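Local coordinates for protein walker-Type ATPase (Pyrococcus abyssi, PDB 2QEN) that binds ADP with a magnesium ion and is probably an ATPase of the P-loop NTPase class, its cellular role being unknown, at residues Lys44-Gly57 / Glu126-Gln138. The protein carries 1 engineered substitution. Residues are numbered along the deposited sequence; the frame is centred on the assembly and turned at random.
With MG (magnesium ion), chain B; ADP (adenosine-5'-diphosphate), chain C.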
ATOM      1  N   LYS A  44       3.133   2.253   4.123  1.00 25.89           N
ATOM      2  CA  LYS A  44       3.797   1.036   3.585  1.00 25.62           C
ATOM      3  C   LYS A  44       4.891   1.308   2.559  1.00 26.19           C
ATOM      4  O   LYS A  44       6.001   0.764   2.671  1.00 26.48           O
ATOM      5  CB  LYS A  44       2.781   0.043   2.968  1.00 26.55           C
ATOM      6  CG  LYS A  44       1.610  -0.385   3.865  1.00 24.26           C
ATOM      7  CD  LYS A  44       0.692  -1.378   3.145  1.00 24.22           C
ATOM      8  CE  LYS A  44      -0.134  -0.732   2.026  1.00 22.43           C
ATOM      9  NZ  LYS A  44      -0.993   0.450   2.489  1.00 19.73           N
ATOM     10  N   SER A  45       4.594   2.117   1.536  1.00 26.28           N
ATOM     11  CA  SER A  45       5.631   2.455   0.544  1.00 26.12           C
ATOM     12  C   SER A  45       6.849   3.117   1.182  1.00 25.99           C
ATOM     13  O   SER A  45       7.995   2.778   0.864  1.00 25.64           O
ATOM     14  CB  SER A  45       5.087   3.352  -0.560  1.00 26.66           C
ATOM     15  OG  SER A  45       4.257   2.605  -1.426  1.00 27.73           O
ATOM     16  N   SER A  46       6.583   4.051   2.088  1.00 25.54           N
ATOM     17  CA  SER A  46       7.627   4.801   2.774  1.00 25.88           C
ATOM     18  C   SER A  46       8.536   3.898   3.589  1.00 26.04           C
ATOM     19  O   SER A  46       9.746   4.011   3.488  1.00 25.75           O
ATOM     20  CB  SER A  46       7.005   5.874   3.673  1.00 25.32           C
ATOM     21  OG  SER A  46       6.145   6.694   2.899  1.00 25.70           O
ATOM     22  N   LEU A  47       7.936   3.006   4.389  1.00 26.71           N
ATOM     23  CA  LEU A  47       8.673   2.017   5.168  1.00 27.31           C
ATOM     24  C   LEU A  47       9.498   1.114   4.247  1.00 27.17           C
ATOM     25  O   LEU A  47      10.666   0.864   4.512  1.00 26.99           O
ATOM     26  CB  LEU A  47       7.714   1.182   6.028  1.00 27.77           C
ATOM     27  CG  LEU A  47       8.330   0.070   6.887  1.00 29.42           C
ATOM     28  CD1 LEU A  47       9.173   0.655   8.059  1.00 28.91           C
ATOM     29  CD2 LEU A  47       7.252  -0.879   7.406  1.00 28.52           C
ATOM     30  N   LEU A  48       8.884   0.658   3.156  1.00 27.24           N
ATOM     31  CA  LEU A  48       9.556  -0.198   2.178  1.00 27.59           C
ATOM     32  C   LEU A  48      10.744   0.480   1.479  1.00 27.51           C
ATOM     33  O   LEU A  48      11.805  -0.140   1.357  1.00 28.03           O
ATOM     34  CB  LEU A  48       8.558  -0.763   1.154  1.00 27.13           C
ATOM     35  CG  LEU A  48       9.100  -1.814   0.180  1.00 28.92           C
ATOM     36  CD1 LEU A  48       9.764  -3.004   0.915  1.00 26.78           C
ATOM     37  CD2 LEU A  48       7.995  -2.281  -0.756  1.00 28.05           C
ATOM     38  N   ARG A  49      10.583   1.732   1.039  1.00 26.50           N
ATOM     39  CA  ARG A  49      11.699   2.476   0.440  1.00 26.75           C
ATOM     40  C   ARG A  49      12.881   2.687   1.392  1.00 26.71           C
ATOM     41  O   ARG A  49      14.039   2.542   0.985  1.00 26.86           O
ATOM     42  CB  ARG A  49      11.245   3.840  -0.106  1.00 27.15           C
ATOM     43  CG  ARG A  49      10.488   3.776  -1.440  1.00 26.80           C
ATOM     44  CD  ARG A  49      10.316   5.154  -2.064  1.00 27.37           C
ATOM     45  NE  ARG A  49       9.437   5.989  -1.248  1.00 28.01           N
ATOM     46  CZ  ARG A  49       8.122   6.077  -1.391  1.00 29.21           C
ATOM     47  NH1 ARG A  49       7.488   5.390  -2.335  1.00 30.43           N
ATOM     48  NH2 ARG A  49       7.431   6.855  -0.571  1.00 30.83           N
ATOM     49  N   ALA A  50      12.581   3.036   2.646  1.00 26.49           N
ATOM     50  CA  ALA A  50      13.588   3.170   3.701  1.00 26.73           C
ATOM     51  C   ALA A  50      14.321   1.839   3.962  1.00 26.55           C
ATOM     52  O   ALA A  50      15.534   1.811   4.104  1.00 26.04           O
ATOM     53  CB  ALA A  50      12.936   3.674   4.981  1.00 26.24           C
ATOM     54  N   PHE A  51      13.562   0.749   3.999  1.00 27.28           N
ATOM     55  CA  PHE A  51      14.090  -0.607   4.183  1.00 28.32           C
ATOM     56  C   PHE A  51      15.037  -1.009   3.046  1.00 28.92           C
ATOM     57  O   PHE A  51      16.109  -1.563   3.293  1.00 28.80           O
ATOM     58  CB  PHE A  51      12.907  -1.586   4.243  1.00 28.34           C
ATOM     59  CG  PHE A  51      13.256  -2.966   4.726  1.00 29.03           C
ATOM     60  CD1 PHE A  51      13.402  -3.227   6.080  1.00 26.47           C
ATOM     61  CD2 PHE A  51      13.381  -4.025   3.817  1.00 30.28           C
ATOM     62  CE1 PHE A  51      13.677  -4.496   6.526  1.00 29.31           C
ATOM     63  CE2 PHE A  51      13.665  -5.307   4.257  1.00 29.20           C
ATOM     64  CZ  PHE A  51      13.821  -5.547   5.617  1.00 28.76           C
ATOM     65  N   LEU A  52      14.641  -0.729   1.804  1.00 29.65           N
ATOM     66  CA  LEU A  52      15.475  -1.051   0.639  1.00 31.05           C
ATOM     67  C   LEU A  52      16.654  -0.094   0.476  1.00 31.90           C
ATOM     68  O   LEU A  52      17.620  -0.436  -0.201  1.00 32.12           O
ATOM     69  CB  LEU A  52      14.656  -1.099  -0.661  1.00 30.51           C
ATOM     70  CG  LEU A  52      13.579  -2.186  -0.751  1.00 31.35           C
ATOM     71  CD1 LEU A  52      12.643  -1.928  -1.945  1.00 30.58           C
ATOM     72  CD2 LEU A  52      14.212  -3.565  -0.834  1.00 30.91           C
ATOM     73  N   ASN A  53      16.572   1.091   1.090  1.00 32.68           N
ATOM     74  CA  ASN A  53      17.669   2.069   1.046  1.00 33.95           C
ATOM     75  C   ASN A  53      18.966   1.465   1.587  1.00 34.58           C
ATOM     76  O   ASN A  53      20.054   1.778   1.110  1.00 34.71           O
ATOM     77  CB  ASN A  53      17.301   3.342   1.823  1.00 33.54           C
ATOM     78  CG  ASN A  53      18.295   4.487   1.600  1.00 35.17           C
ATOM     79  OD1 ASN A  53      18.635   4.829   0.461  1.00 34.85           O
ATOM     80  ND2 ASN A  53      18.747   5.103   2.700  1.00 34.64           N
ATOM     81  N   GLU A  54      18.834   0.584   2.575  1.00 35.52           N
ATOM     82  CA  GLU A  54      19.992  -0.037   3.223  1.00 36.46           C
ATOM     83  C   GLU A  54      20.264  -1.461   2.740  1.00 35.73           C
ATOM     84  O   GLU A  54      21.348  -2.000   2.973  1.00 36.21           O
ATOM     85  CB  GLU A  54      19.818  -0.006   4.749  1.00 36.30           C
ATOM     86  CG  GLU A  54      20.097   1.375   5.354  1.00 38.66           C
ATOM     87  CD  GLU A  54      19.628   1.508   6.798  1.00 38.36           C
ATOM     88  OE1 GLU A  54      20.235   0.874   7.688  1.00 41.26           O
ATOM     89  OE2 GLU A  54      18.657   2.251   7.039  1.00 40.30           O
ATOM     90  N   ARG A  55      19.285  -2.051   2.061  1.00 35.11           N
ATOM     91  CA  ARG A  55      19.331  -3.445   1.637  1.00 34.93           C
ATOM     92  C   ARG A  55      19.122  -3.562   0.129  1.00 34.36           C
ATOM     93  O   ARG A  55      18.143  -3.010  -0.389  1.00 35.19           O
ATOM     94  CB  ARG A  55      18.238  -4.249   2.361  1.00 35.11           C
ATOM     95  CG  ARG A  55      18.455  -4.403   3.865  1.00 35.90           C
ATOM     96  CD  ARG A  55      17.147  -4.676   4.553  1.00 35.40           C
ATOM     97  NE  ARG A  55      17.184  -4.404   5.989  1.00 37.67           N
ATOM     98  CZ  ARG A  55      17.022  -3.199   6.551  1.00 38.66           C
ATOM     99  NH1 ARG A  55      16.848  -2.110   5.807  1.00 37.32           N
ATOM    100  NH2 ARG A  55      17.055  -3.075   7.878  1.00 38.56           N
ATOM    101  N   PRO A  56      20.014  -4.300  -0.576  1.00 33.45           N
ATOM    102  CA  PRO A  56      19.920  -4.464  -2.035  1.00 32.56           C
ATOM    103  C   PRO A  56      18.574  -5.053  -2.444  1.00 31.95           C
ATOM    104  O   PRO A  56      18.171  -6.135  -1.970  1.00 31.60           O
ATOM    105  CB  PRO A  56      21.050  -5.452  -2.372  1.00 32.25           C
ATOM    106  CG  PRO A  56      21.949  -5.432  -1.223  1.00 32.99           C
ATOM    107  CD  PRO A  56      21.162  -5.043  -0.012  1.00 33.38           C
ATOM    108  N   GLY A  57      17.881  -4.326  -3.307  1.00 31.21           N
ATOM    109  CA  GLY A  57      16.553  -4.709  -3.728  1.00 30.04           C
ATOM    110  C   GLY A  57      15.993  -3.698  -4.690  1.00 29.87           C
ATOM    111  O   GLY A  57      16.568  -2.625  -4.890  1.00 29.70           O
ATOM    112  N   GLU A 126      25.951 -13.522  -4.096  1.00 33.33           N
ATOM    113  CA  GLU A 126      27.128 -12.744  -3.765  1.00 34.17           C
ATOM    114  C   GLU A 126      26.864 -11.848  -2.555  1.00 34.27           C
ATOM    115  O   GLU A 126      27.696 -11.770  -1.639  1.00 34.56           O
ATOM    116  CB  GLU A 126      27.592 -11.908  -4.956  1.00 34.03           C
ATOM    117  CG  GLU A 126      28.823 -11.077  -4.620  1.00 37.16           C
ATOM    118  CD  GLU A 126      29.432 -10.359  -5.806  1.00 40.59           C
ATOM    119  OE1 GLU A 126      29.042 -10.652  -6.962  1.00 44.07           O
ATOM    120  OE2 GLU A 126      30.315  -9.504  -5.574  1.00 40.96           O
ATOM    121  N   LEU A 127      25.705 -11.194  -2.560  1.00 34.06           N
ATOM    122  CA  LEU A 127      25.334 -10.228  -1.533  1.00 34.56           C
ATOM    123  C   LEU A 127      24.884 -10.883  -0.229  1.00 34.65           C
ATOM    124  O   LEU A 127      25.009 -10.292   0.849  1.00 34.60           O
ATOM    125  CB  LEU A 127      24.209  -9.314  -2.053  1.00 34.44           C
ATOM    126  CG  LEU A 127      24.537  -8.350  -3.196  1.00 34.26           C
ATOM    127  CD1 LEU A 127      23.305  -8.059  -4.041  1.00 32.84           C
ATOM    128  CD2 LEU A 127      25.100  -7.079  -2.631  1.00 35.01           C
ATOM    129  N   GLY A 128      24.362 -12.102  -0.335  1.00 34.74           N
ATOM    130  CA  GLY A 128      23.697 -12.761   0.784  1.00 34.49           C
ATOM    131  C   GLY A 128      22.243 -12.978   0.429  1.00 34.47           C
ATOM    132  O   GLY A 128      21.739 -14.106   0.492  1.00 34.61           O
ATOM    133  N   GLU A 129      21.607 -11.893  -0.016  1.00 34.04           N
ATOM    134  CA  GLU A 129      20.178 -11.822  -0.282  1.00 33.87           C
ATOM    135  C   GLU A 129      19.915 -10.675  -1.252  1.00 33.00           C
ATOM    136  O   GLU A 129      20.531  -9.606  -1.133  1.00 32.13           O
ATOM    137  CB  GLU A 129      19.472 -11.466   1.025  1.00 35.19           C
ATOM    138  CG  GLU A 129      18.073 -11.938   1.157  1.00 36.34           C
ATOM    139  CD  GLU A 129      17.698 -12.092   2.604  1.00 38.69           C
ATOM    140  OE1 GLU A 129      17.400 -11.073   3.258  1.00 39.31           O
ATOM    141  OE2 GLU A 129      17.698 -13.245   3.092  1.00 41.77           O
ATOM    142  N   PHE A 130      18.990 -10.893  -2.187  1.00 32.04           N
ATOM    143  CA  PHE A 130      18.449  -9.810  -3.006  1.00 31.40           C
ATOM    144  C   PHE A 130      16.918  -9.727  -2.866  1.00 31.40           C
ATOM    145  O   PHE A 130      16.225 -10.752  -2.931  1.00 31.89           O
ATOM    146  CB  PHE A 130      18.886  -9.943  -4.472  1.00 30.80           C
ATOM    147  CG  PHE A 130      18.575  -8.736  -5.307  1.00 30.51           C
ATOM    148  CD1 PHE A 130      19.444  -7.665  -5.349  1.00 29.02           C
ATOM    149  CD2 PHE A 130      17.379  -8.664  -6.041  1.00 31.30           C
ATOM    150  CE1 PHE A 130      19.139  -6.534  -6.109  1.00 30.70           C
ATOM    151  CE2 PHE A 130      17.075  -7.539  -6.812  1.00 30.38           C
ATOM    152  CZ  PHE A 130      17.967  -6.475  -6.853  1.00 29.07           C
ATOM    153  N   ILE A 131      16.400  -8.513  -2.674  1.00 30.71           N
ATOM    154  CA  ILE A 131      14.959  -8.314  -2.513  1.00 30.87           C
ATOM    155  C   ILE A 131      14.273  -7.789  -3.783  1.00 30.63           C
ATOM    156  O   ILE A 131      14.717  -6.811  -4.387  1.00 29.81           O
ATOM    157  CB  ILE A 131      14.612  -7.392  -1.297  1.00 31.16           C
ATOM    158  CG1 ILE A 131      15.222  -7.941   0.006  1.00 30.98           C
ATOM    159  CG2 ILE A 131      13.068  -7.193  -1.148  1.00 31.11           C
ATOM    160  CD1 ILE A 131      15.571  -6.842   1.026  1.00 28.94           C
ATOM    161  N   VAL A 132      13.186  -8.454  -4.176  1.00 30.13           N
ATOM    162  CA  VAL A 132      12.286  -7.923  -5.197  1.00 29.63           C
ATOM    163  C   VAL A 132      10.973  -7.605  -4.521  1.00 29.40           C
ATOM    164  O   VAL A 132      10.332  -8.488  -3.968  1.00 29.09           O
ATOM    165  CB  VAL A 132      12.039  -8.912  -6.373  1.00 29.94           C
ATOM    166  CG1 VAL A 132      11.111  -8.268  -7.432  1.00 28.51           C
ATOM    167  CG2 VAL A 132      13.348  -9.327  -6.996  1.00 30.25           C
ATOM    168  N   ALA A 133      10.598  -6.327  -4.532  1.00 30.08           N
ATOM    169  CA  ALA A 133       9.351  -5.876  -3.912  1.00 30.06           C
ATOM    170  C   ALA A 133       8.325  -5.391  -4.933  1.00 29.78           C
ATOM    171  O   ALA A 133       8.628  -4.596  -5.818  1.00 29.32           O
ATOM    172  CB  ALA A 133       9.623  -4.806  -2.881  1.00 30.16           C
ATOM    173  N   PHE A 134       7.112  -5.903  -4.796  1.00 29.56           N
ATOM    174  CA  PHE A 134       5.989  -5.503  -5.623  1.00 29.40           C
ATOM    175  C   PHE A 134       5.029  -4.655  -4.774  1.00 29.15           C
ATOM    176  O   PHE A 134       4.368  -5.153  -3.864  1.00 28.23           O
ATOM    177  CB  PHE A 134       5.286  -6.742  -6.195  1.00 29.41           C
ATOM    178  CG  PHE A 134       6.124  -7.530  -7.180  1.00 31.47           C
ATOM    179  CD1 PHE A 134       6.980  -8.542  -6.741  1.00 32.06           C
ATOM    180  CD2 PHE A 134       6.052  -7.267  -8.547  1.00 33.59           C
ATOM    181  CE1 PHE A 134       7.753  -9.273  -7.633  1.00 32.45           C
ATOM    182  CE2 PHE A 134       6.829  -8.006  -9.470  1.00 34.06           C
ATOM    183  CZ  PHE A 134       7.677  -9.008  -9.011  1.00 33.12           C
ATOM    184  N   ASP A 135       4.971  -3.365  -5.073  1.00 29.37           N
ATOM    185  CA  ASP A 135       4.113  -2.454  -4.333  1.00 29.77           C
ATOM    186  C   ASP A 135       2.716  -2.501  -4.904  1.00 29.34           C
ATOM    187  O   ASP A 135       2.532  -2.308  -6.103  1.00 29.60           O
ATOM    188  CB  ASP A 135       4.666  -1.022  -4.385  1.00 30.39           C
ATOM    189  CG  ASP A 135       4.445  -0.262  -3.080  1.00 32.74           C
ATOM    190  OD1 ASP A 135       3.723  -0.773  -2.163  1.00 33.22           O
ATOM    191  OD2 ASP A 135       5.022   0.842  -2.961  1.00 35.72           O
ATOM    192  N   GLU A 136       1.741  -2.787  -4.040  1.00 29.19           N
ATOM    193  CA  GLU A 136       0.332  -2.957  -4.432  1.00 28.38           C
ATOM    194  C   GLU A 136       0.195  -4.100  -5.442  1.00 27.40           C
ATOM    195  O   GLU A 136      -0.391  -3.947  -6.531  1.00 27.25           O
ATOM    196  CB  GLU A 136      -0.287  -1.646  -4.960  1.00 28.83           C
ATOM    197  CG  GLU A 136      -0.229  -0.428  -4.010  1.00 29.67           C
ATOM    198  CD  GLU A 136      -1.100  -0.541  -2.756  1.00 31.79           C
ATOM    199  OE1 GLU A 136      -1.991  -1.419  -2.693  1.00 33.25           O
ATOM    200  OE2 GLU A 136      -0.891   0.268  -1.815  1.00 32.72           O
ATOM    201  N   ALA A 137       0.695  -5.258  -5.026  1.00 26.24           N
ATOM    202  CA  ALA A 137       0.808  -6.446  -5.861  1.00 25.37           C
ATOM    203  C   ALA A 137      -0.543  -7.054  -6.277  1.00 25.14           C
ATOM    204  O   ALA A 137      -0.602  -7.902  -7.173  1.00 24.34           O
ATOM    205  CB  ALA A 137       1.687  -7.485  -5.155  1.00 24.81           C
ATOM    206  N   GLN A 138      -1.632  -6.607  -5.653  1.00 25.21           N
ATOM    207  CA  GLN A 138      -2.963  -7.074  -6.051  1.00 25.34           C
ATOM    208  C   GLN A 138      -3.306  -6.655  -7.489  1.00 26.01           C
ATOM    209  O   GLN A 138      -4.175  -7.267  -8.126  1.00 26.54           O
ATOM    210  CB  GLN A 138      -4.057  -6.633  -5.055  1.00 25.13           C
ATOM    211  CG  GLN A 138      -4.399  -5.150  -5.074  1.00 24.43           C
ATOM    212  CD  GLN A 138      -3.520  -4.315  -4.150  1.00 23.89           C
ATOM    213  OE1 GLN A 138      -2.526  -4.794  -3.609  1.00 23.90           O
ATOM    214  NE2 GLN A 138      -3.894  -3.057  -3.969  1.00 22.53           N
TER
HETATM  215 MG    MG B 910       1.953   2.636  -1.330  1.00 33.89          MG
HETATM  216  PB  ADP C 999       0.889   3.642   1.660  1.00 25.32           P
HETATM  217  O1B ADP C 999       0.681   2.831   2.916  1.00 26.10           O
HETATM  218  O2B ADP C 999       1.988   3.074   0.790  1.00 25.79           O
HETATM  219  O3B ADP C 999      -0.356   3.969   0.877  1.00 26.33           O
HETATM  220  PA  ADP C 999       2.763   5.916   1.905  1.00 26.61           P
HETATM  221  O1A ADP C 999       4.006   5.189   2.343  1.00 25.17           O
HETATM  222  O2A ADP C 999       2.684   6.515   0.535  1.00 22.84           O
HETATM  223  O3A ADP C 999       1.410   5.057   2.222  1.00 26.10           O
HETATM  224  O5' ADP C 999       2.558   7.078   3.012  1.00 26.65           O
HETATM  225  C5' ADP C 999       1.691   8.199   2.820  1.00 25.42           C
HETATM  226  C4' ADP C 999       2.488   9.474   3.126  1.00 26.73           C
HETATM  227  O4' ADP C 999       2.585   9.677   4.549  1.00 25.55           O
HETATM  228  C3' ADP C 999       3.941   9.465   2.653  1.00 26.32           C
HETATM  229  O3' ADP C 999       4.100  10.025   1.356  1.00 27.79           O
HETATM  230  C2' ADP C 999       4.630  10.363   3.630  1.00 26.33           C
HETATM  231  O2' ADP C 999       4.174  11.678   3.325  1.00 25.75           O
HETATM  232  C1' ADP C 999       3.909  10.083   4.913  1.00 24.43           C
HETATM  233  N9  ADP C 999       4.465   9.052   5.818  1.00 24.15           N
HETATM  234  C8  ADP C 999       4.060   7.769   5.873  1.00 23.37           C
HETATM  235  N7  ADP C 999       4.697   7.094   6.859  1.00 23.56           N
HETATM  236  C5  ADP C 999       5.536   7.959   7.457  1.00 23.88           C
HETATM  237  C6  ADP C 999       6.509   7.908   8.568  1.00 23.98           C
HETATM  238  N6  ADP C 999       6.717   6.764   9.258  1.00 23.88           N
HETATM  239  N1  ADP C 999       7.180   9.047   8.874  1.00 23.78           N
HETATM  240  C2  ADP C 999       6.994  10.182   8.192  1.00 23.87           C
HETATM  241  N3  ADP C 999       6.109  10.312   7.186  1.00 24.64           N
HETATM  242  C4  ADP C 999       5.370   9.255   6.773  1.00 24.21           C
HETATM  243  O   HOH W   1      18.999  -7.614   0.286  1.00 21.20           O
HETATM  244  O   HOH W   2       1.832   0.533  -0.895  1.00 21.90           O
HETATM  245  O   HOH W   3       2.040   2.483  -3.430  1.00 23.57           O
HETATM  246  O   HOH W   4      -0.214   2.985  -1.679  1.00 18.99           O
HETATM  247  O   HOH W   5       2.149   4.723  -1.641  1.00 21.83           O
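The Walker A and Walker B elements of a P-loop NTPase meet where Ser45, at the start of helix 44-54, faces Asp135, at the end of strand 130-135. Helix and strand run nearly antiparallel, at 159°; one end of the contact lies at the nucleotide, the other where strand 57-61, outermost in the parallel sheet, begins beside strand 130-135. Ser45 OG binds the magnesium ion at 2.3 Å and donates a very short hydrogen bond of 2.5 Å to Asp135 OD2. Asp135 is thus second shell: its OD1 accepts from a metal-bound water that also donates to Glu136 OE2, while Thr170 holds OD1 as well. The bends of Lys44 at chi3 and chi4 bring NZ back to ADP O1B, 2.9 Å away, and Ser172 bonds both this amine and Glu136 OE2.

Behind the site the packing is apolar. Leu48 CD2 rests on Ala133 CB at 3.7 Å, and Leu52 CD2 on Ile131 CG2 at 3.8 Å. Where the chain turns into strand 57-61, Pro56 CB and CG slide past the two methyls of Leu127. Phe130, its CG anti to the backbone N (chi1 -169°), lays one ring face against Gly57 CA in a CH-pi contact, 4.1 Å from the centroid. Truncation to an alanine here would remove that ring and is likely both to open a gap beside Pro56 CB and to leave Gly57 CA without its aromatic partner. Gly57 pairs in parallel with Ile131, whose N donates to Pro56 O at 3.0 Å and 163°, an oxygen that also accepts from a water bridging to Glu129 O.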